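Local coordinates for Oxidored_FMN domain-containing protein ([Pseudomonas] geniculata N1, PDB 6L6J) that acts as a 6-hydroxypseudooxynicotine amine oxidase, carrying FMN and a four-iron, four-sulfur cluster and binding ADP at a separate site, at residues D165-Y170 against D217-A222; A483-E488 against L507-I512; V523-E528 against V614-Q619. All coordinates share one frame; numbering follows the deposited sequence.

Interaction 1 of 3, residues D165-Y170 against D217-A222. With FMN (flavin mononucleotide), chain B.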
loop_
_atom_site.group_PDB
_atom_site.type_symbol
_atom_site.label_atom_id
_atom_site.label_comp_id
_atom_site.label_asym_id
_atom_site.label_seq_id
_atom_site.Cartn_x
_atom_site.Cartn_y
_atom_site.Cartn_z
ATOM N N ASP A 165 -10.331 21.635 9.903
ATOM C CA ASP A 165 -11.781 21.817 9.626
ATOM C C ASP A 165 -12.575 20.646 10.195
ATOM O O ASP A 165 -13.773 20.853 10.540
ATOM C CB ASP A 165 -12.026 21.944 8.119
ATOM C CG ASP A 165 -11.236 23.085 7.511
ATOM O OD1 ASP A 165 -11.542 24.267 7.835
ATOM O OD2 ASP A 165 -10.296 22.786 6.751
ATOM N N ILE A 166 -11.946 19.462 10.216
ATOM C CA ILE A 166 -12.571 18.155 10.579
ATOM C C ILE A 166 -11.674 17.491 11.622
ATOM O O ILE A 166 -10.496 17.199 11.301
ATOM C CB ILE A 166 -12.754 17.252 9.341
ATOM C CG1 ILE A 166 -13.460 17.980 8.189
ATOM C CG2 ILE A 166 -13.485 15.973 9.720
ATOM C CD1 ILE A 166 -13.332 17.291 6.841
ATOM N N VAL A 167 -12.219 17.256 12.816
ATOM C CA VAL A 167 -11.500 16.662 13.976
ATOM C C VAL A 167 -12.153 15.310 14.252
ATOM O O VAL A 167 -13.382 15.309 14.414
ATOM C CB VAL A 167 -11.559 17.622 15.178
ATOM C CG1 VAL A 167 -10.968 17.045 16.447
ATOM C CG2 VAL A 167 -10.887 18.943 14.846
ATOM N N TYR A 168 -11.370 14.217 14.286
ATOM C CA TYR A 168 -11.883 12.812 14.332
ATOM C C TYR A 168 -11.986 12.306 15.781
ATOM O O TYR A 168 -11.281 12.822 16.703
ATOM C CB TYR A 168 -11.035 11.838 13.505
ATOM C CG TYR A 168 -11.442 11.688 12.057
ATOM C CD1 TYR A 168 -11.052 12.600 11.088
ATOM C CD2 TYR A 168 -12.163 10.590 11.638
ATOM C CE1 TYR A 168 -11.382 12.437 9.749
ATOM C CE2 TYR A 168 -12.491 10.408 10.306
ATOM C CZ TYR A 168 -12.115 11.338 9.352
ATOM O OH TYR A 168 -12.487 11.160 8.044
ATOM N N VAL A 169 -12.879 11.333 15.973
ATOM C CA VAL A 169 -12.905 10.414 17.145
ATOM C C VAL A 169 -12.655 9.016 16.577
ATOM O O VAL A 169 -13.446 8.573 15.731
ATOM C CB VAL A 169 -14.229 10.516 17.923
ATOM C CG1 VAL A 169 -14.574 9.242 18.664
ATOM C CG2 VAL A 169 -14.213 11.688 18.890
ATOM N N TYR A 170 -11.547 8.375 16.942
ATOM C CA TYR A 170 -11.029 7.206 16.188
ATOM C C TYR A 170 -11.366 5.928 16.942
ATOM O O TYR A 170 -10.885 5.738 18.085
ATOM C CB TYR A 170 -9.525 7.318 15.989
ATOM C CG TYR A 170 -8.906 6.186 15.223
ATOM C CD1 TYR A 170 -9.319 5.894 13.939
ATOM C CD2 TYR A 170 -7.874 5.437 15.754
ATOM C CE1 TYR A 170 -8.736 4.873 13.204
ATOM C CE2 TYR A 170 -7.274 4.424 15.025
ATOM C CZ TYR A 170 -7.708 4.138 13.751
ATOM O OH TYR A 170 -7.146 3.142 13.022
ATOM N N ASP A 217 -18.698 24.080 17.148
ATOM C CA ASP A 217 -19.272 25.344 16.595
ATOM C C ASP A 217 -18.694 25.580 15.190
ATOM O O ASP A 217 -19.486 25.888 14.292
ATOM C CB ASP A 217 -19.076 26.547 17.532
ATOM C CG ASP A 217 -17.727 26.637 18.254
ATOM O OD1 ASP A 217 -16.886 25.708 18.105
ATOM O OD2 ASP A 217 -17.524 27.647 18.982
ATOM N N THR A 218 -17.385 25.389 15.000
ATOM C CA THR A 218 -16.626 25.757 13.764
ATOM C C THR A 218 -15.930 24.550 13.101
ATOM O O THR A 218 -15.621 24.643 11.895
ATOM C CB THR A 218 -15.575 26.826 14.094
ATOM O OG1 THR A 218 -14.743 26.328 15.147
ATOM C CG2 THR A 218 -16.205 28.144 14.487
ATOM N N CYS A 219 -15.621 23.484 13.847
ATOM C CA CYS A 219 -15.064 22.219 13.286
ATOM C C CYS A 219 -16.156 21.146 13.218
ATOM O O CYS A 219 -16.911 21.001 14.197
ATOM C CB CYS A 219 -13.917 21.691 14.128
ATOM S SG CYS A 219 -12.604 22.905 14.354
ATOM N N ALA A 220 -16.247 20.436 12.098
ATOM C CA ALA A 220 -17.012 19.177 12.006
ATOM C C ALA A 220 -16.327 18.121 12.894
ATOM O O ALA A 220 -15.079 18.115 12.972
ATOM C CB ALA A 220 -17.093 18.725 10.573
ATOM N N VAL A 221 -17.096 17.284 13.583
ATOM C CA VAL A 221 -16.565 16.158 14.406
ATOM C C VAL A 221 -16.878 14.846 13.692
ATOM O O VAL A 221 -18.073 14.511 13.591
ATOM C CB VAL A 221 -17.181 16.173 15.802
ATOM C CG1 VAL A 221 -16.562 15.106 16.678
ATOM C CG2 VAL A 221 -17.058 17.561 16.409
ATOM N N ALA A 222 -15.853 14.176 13.162
ATOM C CA ALA A 222 -15.999 12.917 12.395
ATOM C C ALA A 222 -15.830 11.712 13.330
ATOM O O ALA A 222 -15.117 11.812 14.314
ATOM C CB ALA A 222 -15.003 12.889 11.262
HETATM N N1 FMN B . -6.316 4.203 8.310
HETATM C C2 FMN B . -6.374 4.893 9.495
HETATM O O2 FMN B . -7.475 4.987 10.046
HETATM N N3 FMN B . -5.333 5.500 10.079
HETATM C C4 FMN B . -4.114 5.465 9.517
HETATM O O4 FMN B . -3.158 6.019 10.057
HETATM C C4A FMN B . -3.939 4.715 8.242
HETATM N N5 FMN B . -2.734 4.636 7.627
HETATM C C5A FMN B . -2.645 4.010 6.431
HETATM C C6 FMN B . -1.426 3.990 5.757
HETATM C C7 FMN B . -1.349 3.366 4.528
HETATM C C7M FMN B . -0.032 3.298 3.857
HETATM C C8 FMN B . -2.534 2.759 3.911
HETATM C C8M FMN B . -2.463 2.044 2.594
HETATM C C9 FMN B . -3.741 2.772 4.558
HETATM C C9A FMN B . -3.860 3.385 5.797
HETATM N N10 FMN B . -5.098 3.451 6.453
HETATM C C10 FMN B . -5.151 4.104 7.660
HETATM C "C1'" FMN B . -6.348 2.856 5.882
HETATM C "C2'" FMN B . -6.957 3.783 4.848
HETATM O "O2'" FMN B . -7.404 4.936 5.539
HETATM C "C3'" FMN B . -8.121 3.171 4.127
HETATM O "O3'" FMN B . -9.175 2.946 5.064
HETATM C "C4'" FMN B . -7.797 1.862 3.408
HETATM O "O4'" FMN B . -6.533 1.974 2.713
HETATM C "C5'" FMN B . -8.917 1.462 2.457
HETATM O "O5'" FMN B . -9.047 2.475 1.475
HETATM P P FMN B . -8.290 2.341 0.049
HETATM O O1P FMN B . -8.883 1.123 -0.621
HETATM O O2P FMN B . -8.627 3.642 -0.609
HETATM O O3P FMN B . -6.819 2.193 0.388
#
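Asp165 O accepts the backbone N-H of Ala220 at 3.0 Å. This bond starts the parallel pairing of strands 166-171 and 220-229, the fourth and fifth of the eight strands in the TIM barrel. Helix 197-215 lies between them in the chain and makes the pair a beta-alpha-beta crossover. The Asp165 carboxylate pairs with Lys94 and accepts from the backbone N of Ala100. Ile166 lies on the barrel's inner face, together with Tyr168, Ala220 and Ala222. Its CG1 stands beside the backbone N (chi1 -51°). This places CG2 on the Ala222 methyl, with Ile166 CG2 3.8 Å from Ala222 CB. Val167 binds the neighbouring strand at both ends of its backbone. Val167 N reaches Ala220 O at 3.0 Å, and its O takes the N-H of Ala222. Its side chain is on the outer face, where it packs on Ala156 and Ala159 of helix 142-162. Tyr168 has Ala222 CB over the middle of its ring, 3.6 Å from the centroid and 8° off the normal. The Tyr168 hydroxyl hydrogen-bonds to Tyr25 and Asp257. A leucine in its place would probably leave Tyr25 and Asp257 without this shared partner, and the Ala222 methyl without a flat surface to rest on. Val169 N continues the ladder to Ala222 O at 2.8 Å, while its side chain meets Leu204 and Val211 of helix 197-215. Tyr170 belongs to the FMN pocket. Its hydroxyl bonds to His173 ND1, and Tyr170 CE1 comes within 3.4 Å of FMN O2.

Interaction 2 of 3, residues A483-E488 against L507-I512; sequences AKWRGE and LTPEDI
The Trp485 indole has Pro509 over one face and Glu510 at its edge. Pro509 CB stands 3.9 Å from the centroid of the five-membered ring, 19° off the normal, as a CH-pi contact. Pro509 CG is shifted toward the rim and lies 3.7 Å from Trp485 CD2. At the edge, Glu510 OE2 is in the ring plane beside Trp485 CD1, at 3.2 Å. The carboxylate is turned 32° from the indole. Val616 and Gln619 of strand 612-621 and Met533 of helix 533-542 also pack on Trp485. The second flat group is the Arg486 guanidinium. It holds Glu488 OE1 side-on, in its own plane, through NE and NH2. That salt bridge stays within segment 483-488.

Strand 483-485 runs antiparallel to strand 612-621 at the margin of the mixed sheet, and Ala483 touches the bound ADP. Helix 509-513 starts against this strand with a capping box. Thr508 is the N-cap. Its OG1 accepts from Glu510 N at 3.0 Å, and its own N-H goes to Asp511 OD2 at 3.3 Å.

Glu510 OE2 also accepts the backbone N-H of Trp485. The bond from Trp485 N to Glu510 OE2 is 3.1 Å and nearly straight, on the anti side of the carboxylate. Glu510 bends at chi2 (-55°), which folds the carboxylate back to the strand. Its other oxygen, OE1, forms a salt bridge with Arg429, so the two oxygens have different partners. Thr508 CG2 stands beside its backbone N and lies 3.5 Å from Gly487 CA. Arg486 O is also near that methyl.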
loop_
_atom_site.group_PDB
_atom_site.type_symbol
_atom_site.label_atom_id
_atom_site.label_comp_id
_atom_site.label_asym_id
_atom_site.label_seq_id
_atom_site.Cartn_x
_atom_site.Cartn_y
_atom_site.Cartn_z
ATOM N N ALA A 483 15.934 -9.079 -15.412
ATOM C CA ALA A 483 16.629 -10.200 -14.741
ATOM C C ALA A 483 15.913 -11.521 -15.045
ATOM O O ALA A 483 14.956 -11.505 -15.808
ATOM C CB ALA A 483 16.697 -9.931 -13.256
ATOM N N LYS A 484 16.404 -12.613 -14.464
ATOM C CA LYS A 484 15.876 -13.991 -14.600
ATOM C C LYS A 484 15.938 -14.691 -13.237
ATOM O O LYS A 484 16.884 -14.452 -12.468
ATOM C CB LYS A 484 16.683 -14.790 -15.632
ATOM C CG LYS A 484 16.258 -14.593 -17.088
ATOM C CD LYS A 484 16.906 -15.580 -18.048
ATOM C CE LYS A 484 16.685 -17.036 -17.652
ATOM N NZ LYS A 484 17.102 -17.971 -18.726
ATOM N N TRP A 485 14.981 -15.559 -12.961
ATOM C CA TRP A 485 15.053 -16.473 -11.794
ATOM C C TRP A 485 16.073 -17.568 -12.115
ATOM O O TRP A 485 16.092 -18.080 -13.234
ATOM C CB TRP A 485 13.662 -17.005 -11.428
ATOM C CG TRP A 485 12.725 -15.881 -11.116
ATOM C CD1 TRP A 485 12.075 -15.078 -12.006
ATOM C CD2 TRP A 485 12.404 -15.379 -9.809
ATOM N NE1 TRP A 485 11.328 -14.149 -11.343
ATOM C CE2 TRP A 485 11.509 -14.304 -9.997
ATOM C CE3 TRP A 485 12.752 -15.760 -8.504
ATOM C CZ2 TRP A 485 10.979 -13.589 -8.926
ATOM C CZ3 TRP A 485 12.219 -15.059 -7.443
ATOM C CH2 TRP A 485 11.359 -13.978 -7.655
ATOM N N ARG A 486 16.970 -17.796 -11.171
ATOM C CA ARG A 486 18.075 -18.776 -11.244
ATOM C C ARG A 486 17.588 -20.102 -10.641
ATOM O O ARG A 486 16.546 -20.086 -9.922
ATOM C CB ARG A 486 19.255 -18.211 -10.455
ATOM C CG ARG A 486 18.976 -18.104 -8.959
ATOM C CD ARG A 486 19.946 -17.170 -8.271
ATOM N NE ARG A 486 21.325 -17.636 -8.341
ATOM C CZ ARG A 486 22.351 -17.001 -7.804
ATOM N NH1 ARG A 486 22.146 -15.880 -7.140
ATOM N NH2 ARG A 486 23.565 -17.507 -7.907
ATOM N N GLY A 487 18.335 -21.188 -10.862
ATOM C CA GLY A 487 17.830 -22.548 -10.604
ATOM C C GLY A 487 18.794 -23.465 -9.873
ATOM O O GLY A 487 18.574 -24.696 -9.940
ATOM N N GLU A 488 19.793 -22.928 -9.166
ATOM C CA GLU A 488 20.727 -23.754 -8.350
ATOM C C GLU A 488 20.388 -23.572 -6.855
ATOM O O GLU A 488 21.137 -24.085 -5.999
ATOM C CB GLU A 488 22.167 -23.492 -8.813
ATOM C CG GLU A 488 22.789 -22.181 -8.371
ATOM C CD GLU A 488 22.106 -20.894 -8.828
ATOM O OE1 GLU A 488 22.742 -20.102 -9.585
ATOM O OE2 GLU A 488 20.947 -20.655 -8.393
ATOM N N LEU A 507 12.637 -27.268 -11.347
ATOM C CA LEU A 507 12.207 -26.082 -12.128
ATOM C C LEU A 507 12.495 -24.795 -11.340
ATOM O O LEU A 507 12.846 -24.856 -10.144
ATOM C CB LEU A 507 10.707 -26.199 -12.409
ATOM C CG LEU A 507 10.223 -27.545 -12.955
ATOM C CD1 LEU A 507 8.707 -27.637 -12.901
ATOM C CD2 LEU A 507 10.725 -27.773 -14.373
ATOM N N THR A 508 12.315 -23.668 -12.019
ATOM C CA THR A 508 12.401 -22.290 -11.480
ATOM C C THR A 508 11.130 -21.555 -11.878
ATOM O O THR A 508 10.387 -22.032 -12.737
ATOM C CB THR A 508 13.620 -21.553 -12.042
ATOM O OG1 THR A 508 13.204 -20.879 -13.228
ATOM C CG2 THR A 508 14.787 -22.467 -12.348
ATOM N N PRO A 509 10.830 -20.382 -11.274
ATOM C CA PRO A 509 9.690 -19.573 -11.695
ATOM C C PRO A 509 9.622 -19.308 -13.204
ATOM O O PRO A 509 8.531 -19.110 -13.672
ATOM C CB PRO A 509 9.894 -18.260 -10.923
ATOM C CG PRO A 509 10.625 -18.672 -9.672
ATOM C CD PRO A 509 11.520 -19.812 -10.113
ATOM N N GLU A 510 10.757 -19.306 -13.914
ATOM C CA GLU A 510 10.809 -19.087 -15.392
ATOM C C GLU A 510 9.856 -20.064 -16.108
ATOM O O GLU A 510 9.036 -19.601 -16.928
ATOM C CB GLU A 510 12.240 -19.209 -15.924
ATOM C CG GLU A 510 13.135 -18.033 -15.543
ATOM C CD GLU A 510 12.625 -16.648 -15.921
ATOM O OE1 GLU A 510 12.093 -16.482 -17.033
ATOM O OE2 GLU A 510 12.749 -15.730 -15.090
ATOM N N ASP A 511 9.927 -21.353 -15.758
ATOM C CA ASP A 511 9.096 -22.446 -16.339
ATOM C C ASP A 511 7.614 -22.184 -16.064
ATOM O O ASP A 511 6.796 -22.402 -16.977
ATOM C CB ASP A 511 9.518 -23.817 -15.797
ATOM C CG ASP A 511 10.966 -24.169 -16.105
ATOM O OD1 ASP A 511 11.325 -24.155 -17.298
ATOM O OD2 ASP A 511 11.731 -24.416 -15.150
ATOM N N ILE A 512 7.271 -21.742 -14.859
ATOM C CA ILE A 512 5.844 -21.538 -14.461
ATOM C C ILE A 512 5.301 -20.292 -15.152
ATOM O O ILE A 512 4.132 -20.312 -15.548
ATOM C CB ILE A 512 5.672 -21.452 -12.935
ATOM C CG1 ILE A 512 6.423 -22.576 -12.221
ATOM C CG2 ILE A 512 4.194 -21.432 -12.570
ATOM C CD1 ILE A 512 6.240 -23.951 -12.836
#

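Interaction 3 of 3, residues V523-E528 against V614-Q619; sequences VIVYDE and VLVTGQ
Val614 is gripped through both its backbone N and its O. Its N-H goes to Ile524 O at 2.7 Å, and its O accepts Tyr526 N at 2.8 Å with 174° at the hydrogen. The same alternation continues along the pair. Tyr526 O takes the N-H of Val616, and Val616 O takes that of Glu528 at 2.8 Å. These four bonds join strands 522-527 and 612-621 in parallel, with only 9° between their short axes. CA-H...O contacts from Val525 to Val614 O and from Asp527 to Val616 O add to the ladder.

Apolar packing occurs on both faces. Val523, Val525, Val614 and Val616 share one of them. Val523 CG2 is 4.0 Å from Val614 CG2, and Val525 CG1 is 3.8 Å from Val616 CG2. Val525 has CG1 anti to its N (chi1 -172°), which carries this methyl across to the neighbouring strand. Helix 533-542 covers this face through Ala534, Val537 and Leu541. On the other face, Leu615 CD2 comes obliquely to Tyr526 CD2 at 3.9 Å. Beyond it, Thr617 CG2 lies 3.6 Å from Glu528 CB.

The polar ends are satisfied by other parts of the chain. Tyr526 OH bonds to His494, Thr617 OG1 to Val490 O, and Glu528 to Thr553 and the N of Asn493. Asp527 OD2 goes to Tyr550, and its OD1 accepts from Asp529 N and Tyr530 N at the turn after the strand.

Parallel strands with a helix packed over one face, and strand 522-527 leading into that helix, are consistent with the Rossmann-like core of the OYE-like second alpha/beta domain.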
loop_
_atom_site.group_PDB
_atom_site.type_symbol
_atom_site.label_atom_id
_atom_site.label_comp_id
_atom_site.label_asym_id
_atom_site.label_seq_id
_atom_site.Cartn_x
_atom_site.Cartn_y
_atom_site.Cartn_z
ATOM N N VAL A 523 4.459 -31.720 -5.788
ATOM C CA VAL A 523 5.495 -30.702 -6.117
ATOM C C VAL A 523 5.796 -29.895 -4.848
ATOM O O VAL A 523 4.836 -29.493 -4.124
ATOM C CB VAL A 523 5.083 -29.818 -7.309
ATOM C CG1 VAL A 523 3.670 -29.294 -7.161
ATOM C CG2 VAL A 523 6.046 -28.667 -7.526
ATOM N N ILE A 524 7.095 -29.727 -4.582
ATOM C CA ILE A 524 7.639 -28.846 -3.510
ATOM C C ILE A 524 8.035 -27.507 -4.131
ATOM O O ILE A 524 8.846 -27.497 -5.100
ATOM C CB ILE A 524 8.823 -29.500 -2.780
ATOM C CG1 ILE A 524 8.327 -30.532 -1.762
ATOM C CG2 ILE A 524 9.691 -28.434 -2.137
ATOM C CD1 ILE A 524 9.418 -31.385 -1.162
ATOM N N VAL A 525 7.470 -26.425 -3.600
ATOM C CA VAL A 525 7.883 -25.029 -3.942
ATOM C C VAL A 525 8.698 -24.545 -2.762
ATOM O O VAL A 525 8.159 -24.562 -1.653
ATOM C CB VAL A 525 6.694 -24.096 -4.235
ATOM C CG1 VAL A 525 7.149 -22.753 -4.760
ATOM C CG2 VAL A 525 5.726 -24.729 -5.216
ATOM N N TYR A 526 9.972 -24.240 -3.005
ATOM C CA TYR A 526 10.952 -23.810 -1.976
ATOM C C TYR A 526 11.108 -22.300 -2.098
ATOM O O TYR A 526 11.493 -21.819 -3.192
ATOM C CB TYR A 526 12.262 -24.573 -2.153
ATOM C CG TYR A 526 13.286 -24.378 -1.062
ATOM C CD1 TYR A 526 12.958 -24.509 0.279
ATOM C CD2 TYR A 526 14.611 -24.132 -1.384
ATOM C CE1 TYR A 526 13.921 -24.365 1.264
ATOM C CE2 TYR A 526 15.585 -23.997 -0.412
ATOM C CZ TYR A 526 15.236 -24.103 0.916
ATOM O OH TYR A 526 16.204 -23.948 1.864
ATOM N N ASP A 527 10.726 -21.592 -1.033
ATOM C CA ASP A 527 10.698 -20.112 -0.966
ATOM C C ASP A 527 11.885 -19.627 -0.130
ATOM O O ASP A 527 11.837 -19.780 1.100
ATOM C CB ASP A 527 9.363 -19.620 -0.411
ATOM C CG ASP A 527 9.247 -18.116 -0.424
ATOM O OD1 ASP A 527 10.062 -17.484 -1.150
ATOM O OD2 ASP A 527 8.345 -17.596 0.285
ATOM N N GLU A 528 12.905 -19.094 -0.809
ATOM C CA GLU A 528 14.030 -18.308 -0.236
ATOM C C GLU A 528 13.963 -16.854 -0.752
ATOM O O GLU A 528 14.980 -16.137 -0.625
ATOM C CB GLU A 528 15.359 -18.943 -0.649
ATOM C CG GLU A 528 15.754 -20.124 0.209
ATOM C CD GLU A 528 16.679 -19.769 1.354
ATOM O OE1 GLU A 528 17.812 -19.341 1.073
ATOM O OE2 GLU A 528 16.257 -19.903 2.515
ATOM N N VAL A 614 9.980 -26.692 -7.371
ATOM C CA VAL A 614 10.235 -25.316 -7.888
ATOM C C VAL A 614 11.109 -24.591 -6.857
ATOM O O VAL A 614 10.677 -24.453 -5.681
ATOM C CB VAL A 614 8.954 -24.536 -8.245
ATOM C CG1 VAL A 614 9.279 -23.341 -9.123
ATOM C CG2 VAL A 614 7.915 -25.412 -8.930
ATOM N N LEU A 615 12.327 -24.227 -7.274
ATOM C CA LEU A 615 13.259 -23.374 -6.500
ATOM C C LEU A 615 12.966 -21.888 -6.786
ATOM O O LEU A 615 13.144 -21.448 -7.929
ATOM C CB LEU A 615 14.695 -23.762 -6.865
ATOM C CG LEU A 615 15.097 -25.205 -6.549
ATOM C CD1 LEU A 615 16.486 -25.513 -7.073
ATOM C CD2 LEU A 615 15.040 -25.495 -5.056
ATOM N N VAL A 616 12.501 -21.162 -5.765
ATOM C CA VAL A 616 12.267 -19.686 -5.790
ATOM C C VAL A 616 13.217 -19.051 -4.765
ATOM O O VAL A 616 12.809 -18.909 -3.585
ATOM C CB VAL A 616 10.788 -19.330 -5.503
ATOM C CG1 VAL A 616 10.431 -17.973 -6.082
ATOM C CG2 VAL A 616 9.813 -20.377 -6.020
ATOM N N THR A 617 14.438 -18.700 -5.199
ATOM C CA THR A 617 15.561 -18.308 -4.294
ATOM C C THR A 617 16.218 -16.975 -4.699
ATOM O O THR A 617 17.037 -16.468 -3.916
ATOM C CB THR A 617 16.603 -19.434 -4.201
ATOM O OG1 THR A 617 17.166 -19.606 -5.499
ATOM C CG2 THR A 617 16.013 -20.739 -3.711
ATOM N N GLY A 618 15.885 -16.399 -5.850
ATOM C CA GLY A 618 16.438 -15.085 -6.229
ATOM C C GLY A 618 16.527 -14.929 -7.729
ATOM O O GLY A 618 16.109 -15.869 -8.458
ATOM N N GLN A 619 17.007 -13.759 -8.159
ATOM C CA GLN A 619 17.076 -13.338 -9.580
ATOM C C GLN A 619 18.530 -12.969 -9.893
ATOM O O GLN A 619 19.215 -12.516 -8.976
ATOM C CB GLN A 619 16.138 -12.155 -9.834
ATOM C CG GLN A 619 14.653 -12.429 -9.599
ATOM C CD GLN A 619 13.847 -11.155 -9.427
ATOM O OE1 GLN A 619 13.863 -10.494 -8.379
ATOM N NE2 GLN A 619 13.115 -10.798 -10.465
#

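Overall arrangement
From the N terminus, interaction 1 comes first. It closes a loop of 46 residues, mostly helical, and joins two neighbouring strands of the FMN barrel. Interaction 2 follows in the ADP-binding half. Its loop of 18 residues contains no helix and brings strand 483-485 to the start of helix 509-513. Interaction 3 then closes an 85-residue excursion of helices and strands. The three are in series, so none nest or cross. Centre to centre, interaction 1 lies about 53 Å from interaction 2 and about 51 Å from interaction 3. Interactions 2 and 3 share the mixed sheet, and their centres are about 8 Å apart. Leu507 O probably hydrogen-bonds Leu615 N at 3.0 Å.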